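Local coordinates for attachment protein G3P (Enterobacteria phage Ike, PDB 4EO0), which sits at the tip of the filamentous phage and, through the pilus-binding domain described here, probably attaches the phage to the N-pilus of its host at infection, at residues 12-18 against 92-98; 36-42 against 82-86. All coordinates share one frame; numbering follows the deposited sequence. Where two conformers were deposited one is given.

Contact 1. Residues 12-18 against 92-98; sequences YTGFAIS and SWSIRAQ
Strands 12-24 and 94-106 pair antiparallel here in the antiparallel sheet of the pilus-binding domain, and Phe15 and Arg96 face each other as a non-hydrogen-bonded pair. Their side chains run side by side on the face shared with Thr13 and Gln98. The Arg96 chain, extended from CG to NE, lays its guanidinium against the ring edge: Phe15 CE1 stands over the centre of one guanidinium face, 3.6 Å from CZ, with the two planes 72° apart. Thr13 CG2 sits over one face of the ring, toward its rim. One water links three polar ends, lying 2.7 Å from Thr13 OG1 and accepting from Arg96 NH1 and Gln98 NE2. On the other face, Gly14 pairs with Ala97 and Ala16 with Ile95 through nearly straight backbone bonds, such as Ala16 N to Ile95 O at 2.8 Å. Gly14, Ala16 and Ala97 are small enough for helix 38-66 to lie close, while the larger Ile95 packs on Leu41. Where the ladder ends, Ser18 OG, set between backbone N and carbonyl carbon (chi1 71°), accepts from Trp93 N at 2.9 Å and at 173°, while Ser18 N donates to Trp93 O. Ser92 OG adds a longer bond to Ser18 OG, which is also hydrogen-bonded to Glu34 OE1. The chemistry is thus two-sided: apolar toward the helix, mixed on the face with Arg96.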
loop_
_atom_site.group_PDB
_atom_site.type_symbol
_atom_site.label_atom_id
_atom_site.label_comp_id
_atom_site.label_asym_id
_atom_site.label_seq_id
_atom_site.Cartn_x
_atom_site.Cartn_y
_atom_site.Cartn_z
ATOM N N TYR A 12 3.867 -3.008 4.104
ATOM C CA TYR A 12 3.718 -1.564 4.121
ATOM C C TYR A 12 2.344 -1.289 3.549
ATOM O O TYR A 12 1.876 -1.987 2.639
ATOM C CB TYR A 12 4.864 -0.884 3.365
ATOM C CG TYR A 12 6.175 -1.164 4.065
ATOM C CD1 TYR A 12 6.601 -0.369 5.123
ATOM C CD2 TYR A 12 6.950 -2.278 3.728
ATOM C CE1 TYR A 12 7.771 -0.657 5.821
ATOM C CE2 TYR A 12 8.137 -2.557 4.402
ATOM C CZ TYR A 12 8.529 -1.753 5.461
ATOM O OH TYR A 12 9.688 -2.015 6.133
ATOM N N THR A 13 1.635 -0.365 4.172
ATOM C CA THR A 13 0.227 -0.179 3.880
ATOM C C THR A 13 -0.151 1.161 3.293
ATOM O O THR A 13 0.342 2.207 3.721
ATOM C CB THR A 13 -0.528 -0.357 5.231
ATOM O OG1 THR A 13 -0.347 -1.704 5.653
ATOM C CG2 THR A 13 -2.056 -0.079 5.126
ATOM N N GLY A 14 -1.137 1.105 2.402
ATOM C CA GLY A 14 -1.829 2.250 1.827
ATOM C C GLY A 14 -3.317 2.032 2.004
ATOM O O GLY A 14 -3.759 0.881 2.108
ATOM N N PHE A 15 -4.100 3.105 2.026
ATOM C CA PHE A 15 -5.543 2.983 2.229
ATOM C C PHE A 15 -6.356 3.598 1.128
ATOM O O PHE A 15 -6.087 4.744 0.741
ATOM C CB PHE A 15 -5.959 3.669 3.554
ATOM C CG PHE A 15 -5.357 3.072 4.802
ATOM C CD1 PHE A 15 -5.965 1.998 5.440
ATOM C CD2 PHE A 15 -4.198 3.605 5.360
ATOM C CE1 PHE A 15 -5.412 1.454 6.606
ATOM C CE2 PHE A 15 -3.632 3.044 6.516
ATOM C CZ PHE A 15 -4.243 1.972 7.127
ATOM N N ALA A 16 -7.422 2.878 0.697
ATOM C CA ALA A 16 -8.425 3.415 -0.243
ATOM C C ALA A 16 -9.634 3.675 0.643
ATOM O O ALA A 16 -10.128 2.749 1.280
ATOM C CB ALA A 16 -8.774 2.393 -1.324
ATOM N N ILE A 17 -10.071 4.930 0.737
ATOM C CA ILE A 17 -11.187 5.334 1.601
ATOM C C ILE A 17 -12.438 5.620 0.765
ATOM O O ILE A 17 -12.348 6.312 -0.246
ATOM C CB ILE A 17 -10.764 6.507 2.550
ATOM C CG1 ILE A 17 -9.681 6.028 3.536
ATOM C CG2 ILE A 17 -11.955 7.108 3.323
ATOM C CD1 ILE A 17 -8.528 6.965 3.688
ATOM N N SER A 18 -13.600 5.084 1.184
ATOM C CA SER A 18 -14.862 5.302 0.459
ATOM C C SER A 18 -15.291 6.759 0.397
ATOM O O SER A 18 -15.051 7.526 1.333
ATOM C CB SER A 18 -15.998 4.457 1.033
ATOM O OG SER A 18 -16.407 4.932 2.309
ATOM N N SER A 92 -19.864 3.782 5.289
ATOM C CA SER A 92 -18.509 4.202 4.958
ATOM C C SER A 92 -17.517 3.078 5.266
ATOM O O SER A 92 -17.675 2.351 6.236
ATOM C CB SER A 92 -18.155 5.475 5.734
ATOM O OG SER A 92 -16.861 5.950 5.407
ATOM N N TRP A 93 -16.527 2.919 4.395
ATOM C CA TRP A 93 -15.599 1.792 4.466
ATOM C C TRP A 93 -14.265 2.083 3.787
ATOM O O TRP A 93 -14.094 3.108 3.144
ATOM C CB TRP A 93 -16.231 0.517 3.900
ATOM C CG TRP A 93 -16.523 0.584 2.438
ATOM C CD1 TRP A 93 -17.360 1.455 1.812
ATOM C CD2 TRP A 93 -15.984 -0.258 1.417
ATOM N NE1 TRP A 93 -17.377 1.210 0.468
ATOM C CE2 TRP A 93 -16.541 0.161 0.197
ATOM C CE3 TRP A 93 -15.091 -1.329 1.414
ATOM C CZ2 TRP A 93 -16.225 -0.444 -1.010
ATOM C CZ3 TRP A 93 -14.781 -1.927 0.215
ATOM C CH2 TRP A 93 -15.347 -1.487 -0.981
ATOM N N SER A 94 -13.311 1.180 3.978
ATOM C CA SER A 94 -11.972 1.339 3.415
ATOM C C SER A 94 -11.408 0.012 2.949
ATOM O O SER A 94 -11.890 -1.049 3.364
ATOM C CB SER A 94 -11.022 1.957 4.445
ATOM O OG SER A 94 -10.932 1.138 5.600
ATOM N N ILE A 95 -10.348 0.068 2.126
ATOM C CA ILE A 95 -9.604 -1.107 1.670
ATOM C C ILE A 95 -8.151 -0.839 1.999
ATOM O O ILE A 95 -7.658 0.256 1.735
ATOM C CB ILE A 95 -9.787 -1.402 0.156
ATOM C CG1 ILE A 95 -11.201 -1.919 -0.121
ATOM C CG2 ILE A 95 -8.757 -2.411 -0.380
ATOM C CD1 ILE A 95 -11.607 -1.972 -1.612
ATOM N N ARG A 96 -7.454 -1.848 2.530
ATOM C CA ARG A 96 -6.034 -1.802 2.836
ATOM C C ARG A 96 -5.319 -2.437 1.669
ATOM O O ARG A 96 -5.706 -3.522 1.252
ATOM C CB ARG A 96 -5.754 -2.647 4.074
ATOM C CG ARG A 96 -6.270 -2.049 5.360
ATOM C CD ARG A 96 -5.935 -2.928 6.547
ATOM N NE ARG A 96 -6.303 -2.236 7.785
ATOM C CZ ARG A 96 -5.436 -1.570 8.539
ATOM N NH1 ARG A 96 -4.145 -1.551 8.219
ATOM N NH2 ARG A 96 -5.844 -0.949 9.636
ATOM N N ALA A 97 -4.309 -1.750 1.126
ATOM C CA ALA A 97 -3.416 -2.247 0.069
ATOM C C ALA A 97 -2.115 -2.528 0.808
ATOM O O ALA A 97 -1.561 -1.635 1.439
ATOM C CB ALA A 97 -3.193 -1.166 -0.995
ATOM N N GLN A 98 -1.677 -3.776 0.794
ATOM C CA GLN A 98 -0.426 -4.158 1.450
ATOM C C GLN A 98 0.601 -4.559 0.416
ATOM O O GLN A 98 0.316 -5.378 -0.465
ATOM C CB GLN A 98 -0.619 -5.302 2.454
ATOM C CG GLN A 98 -1.254 -4.853 3.779
ATOM C CD GLN A 98 -1.599 -5.983 4.698
ATOM O OE1 GLN A 98 -1.210 -7.143 4.493
ATOM N NE2 GLN A 98 -2.275 -5.658 5.781
HETATM O O HOH W 1 -2.524 -3.056 6.619
#

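Contact 2. Residues 36-42 against 82-86; sequences ITQADLT and YNGSP
The first turn of helix 38-66 meets the loop joining strands 81-82 and 87-89 in a small apolar cluster, where Leu41 lies between Tyr82 and Pro86. Leu41 CD2 sits over one face of the Tyr82 ring, 4.0 Å from its centroid and 19° off the normal, a CH-pi contact offset toward the rim. Leu41 CB approaches the same ring at CE2 (3.7 Å). With CG anti to its own carbonyl carbon (chi1 -53°), Tyr82 reaches across to the helix, and a flat ring suits this place because it offers a broad surface to a branched side chain. Pro86 crosses Leu41 at about a right angle, its CD 3.8 Å from Leu41 CD2, while its CB lies 3.3 Å from Ile36 O. Gln38, bent at chi2 (56°), brings OE1 to 3.4 Å from Pro86 CG, at the exposed border of the cluster, where a polar amide can rest against the proline ring. No hydrogen bond joins the two segments. The helix start is instead ordered from within: Asp40 N donates to Thr37 OG1 at 3.0 Å, and Thr37 N to Asp40 OD2, from above the carboxylate plane. This reciprocal pair is a capping box, typical of helix N-termini, with Thr37 as N-cap.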
loop_
_atom_site.group_PDB
_atom_site.type_symbol
_atom_site.label_atom_id
_atom_site.label_comp_id
_atom_site.label_asym_id
_atom_site.label_seq_id
_atom_site.Cartn_x
_atom_site.Cartn_y
_atom_site.Cartn_z
ATOM N N ILE A 36 -15.659 2.951 -3.579
ATOM C CA ILE A 36 -14.226 2.766 -3.712
ATOM C C ILE A 36 -14.054 2.286 -5.172
ATOM O O ILE A 36 -14.720 1.337 -5.591
ATOM C CB ILE A 36 -13.562 1.814 -2.700
ATOM C CG1 ILE A 36 -13.794 2.310 -1.262
ATOM C CG2 ILE A 36 -12.052 1.738 -3.001
ATOM C CD1 ILE A 36 -13.161 1.474 -0.138
ATOM N N THR A 37 -13.189 2.960 -5.939
ATOM C CA THR A 37 -12.966 2.584 -7.339
ATOM C C THR A 37 -11.664 1.791 -7.468
ATOM O O THR A 37 -10.843 1.785 -6.543
ATOM C CB THR A 37 -12.856 3.840 -8.229
ATOM O OG1 THR A 37 -11.597 4.464 -7.943
ATOM C CG2 THR A 37 -14.027 4.815 -8.064
ATOM N N GLN A 38 -11.442 1.183 -8.651
ATOM C CA GLN A 38 -10.209 0.469 -8.945
ATOM C C GLN A 38 -9.016 1.431 -8.933
ATOM O O GLN A 38 -7.968 1.066 -8.424
ATOM C CB GLN A 38 -10.296 -0.284 -10.275
ATOM C CG GLN A 38 -9.071 -1.134 -10.597
ATOM C CD GLN A 38 -8.731 -2.153 -9.522
ATOM O OE1 GLN A 38 -9.597 -2.828 -8.958
ATOM N NE2 GLN A 38 -7.455 -2.267 -9.196
ATOM N N ALA A 39 -9.182 2.656 -9.453
ATOM C CA ALA A 39 -8.140 3.692 -9.449
ATOM C C ALA A 39 -7.741 4.039 -8.023
ATOM O O ALA A 39 -6.558 4.257 -7.760
ATOM C CB ALA A 39 -8.614 4.931 -10.180
ATOM N N ASP A 40 -8.718 4.030 -7.088
ATOM C CA ASP A 40 -8.416 4.221 -5.668
ATOM C C ASP A 40 -7.504 3.125 -5.124
ATOM O O ASP A 40 -6.670 3.433 -4.274
ATOM C CB ASP A 40 -9.691 4.236 -4.809
ATOM C CG ASP A 40 -10.617 5.400 -5.041
ATOM O OD1 ASP A 40 -10.134 6.460 -5.495
ATOM O OD2 ASP A 40 -11.797 5.290 -4.670
ATOM N N LEU A 41 -7.651 1.867 -5.597
ATOM C CA LEU A 41 -6.829 0.737 -5.118
ATOM C C LEU A 41 -5.382 0.905 -5.581
ATOM O O LEU A 41 -4.447 0.682 -4.797
ATOM C CB LEU A 41 -7.386 -0.637 -5.569
ATOM C CG LEU A 41 -8.414 -1.335 -4.653
ATOM C CD1 LEU A 41 -9.754 -0.668 -4.701
ATOM C CD2 LEU A 41 -8.654 -2.778 -5.081
ATOM N N THR A 42 -5.208 1.331 -6.851
ATOM C CA THR A 42 -3.905 1.569 -7.452
ATOM C C THR A 42 -3.187 2.659 -6.673
ATOM O O THR A 42 -2.021 2.488 -6.369
ATOM C CB THR A 42 -4.038 1.846 -8.963
ATOM O OG1 THR A 42 -4.394 0.630 -9.600
ATOM C CG2 THR A 42 -2.739 2.376 -9.590
ATOM N N TYR A 82 -4.900 -6.952 -1.440
ATOM C CA TYR A 82 -5.968 -6.123 -0.881
ATOM C C TYR A 82 -6.915 -6.920 -0.031
ATOM O O TYR A 82 -7.060 -8.125 -0.236
ATOM C CB TYR A 82 -6.773 -5.443 -2.009
ATOM C CG TYR A 82 -5.922 -4.679 -2.992
ATOM C CD1 TYR A 82 -5.289 -5.329 -4.049
ATOM C CD2 TYR A 82 -5.705 -3.311 -2.840
ATOM C CE1 TYR A 82 -4.467 -4.632 -4.939
ATOM C CE2 TYR A 82 -4.890 -2.604 -3.727
ATOM C CZ TYR A 82 -4.257 -3.275 -4.761
ATOM O OH TYR A 82 -3.474 -2.594 -5.657
ATOM N N ASN A 83 -7.598 -6.254 0.906
ATOM C CA ASN A 83 -8.618 -6.919 1.742
ATOM C C ASN A 83 -10.050 -6.616 1.265
ATOM O O ASN A 83 -11.005 -6.761 2.026
ATOM C CB ASN A 83 -8.427 -6.569 3.224
ATOM C CG ASN A 83 -8.796 -5.146 3.588
ATOM O OD1 ASN A 83 -8.968 -4.284 2.736
ATOM N ND2 ASN A 83 -8.931 -4.868 4.863
ATOM N N GLY A 84 -10.183 -6.160 0.032
ATOM C CA GLY A 84 -11.494 -5.835 -0.524
ATOM C C GLY A 84 -11.388 -5.522 -1.984
ATOM O O GLY A 84 -10.298 -5.301 -2.515
ATOM N N SER A 85 -12.532 -5.508 -2.614
ATOM C CA SER A 85 -12.699 -5.242 -4.036
ATOM C C SER A 85 -13.358 -3.895 -4.198
ATOM O O SER A 85 -14.158 -3.517 -3.330
ATOM C CB SER A 85 -13.610 -6.299 -4.660
ATOM O OG SER A 85 -12.915 -7.525 -4.767
ATOM N N PRO A 86 -13.091 -3.156 -5.304
ATOM C CA PRO A 86 -13.795 -1.886 -5.489
ATOM C C PRO A 86 -15.294 -2.141 -5.616
ATOM O O PRO A 86 -15.721 -3.217 -6.059
ATOM C CB PRO A 86 -13.236 -1.358 -6.812
ATOM C CG PRO A 86 -12.648 -2.473 -7.469
ATOM C CD PRO A 86 -12.192 -3.426 -6.445
#

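Both contacts are partly buried and meet around Ile95, which touches Leu41 and Tyr82, so the apolar face of contact 1 runs on into contact 2. Ile36 bridges them likewise, packing on Ala16 and Ile95. Contact 1 joins two strands distant in sequence through a regular ladder of backbone bonds; contact 2 sets a helix start against a loop by van der Waals packing, with no hydrogen bond between the segments, and buries less surface, 321 against 577 Å². Asn83 OD1, in the loop of contact 2, probably accepts from Arg96 N, tying that loop to the backbone of strand 94-106. Buried Ala16, Ile95, Ala97, Ile36 and Leu41 form the shared interior, while Phe15, Arg96 and Gln38 are exposed.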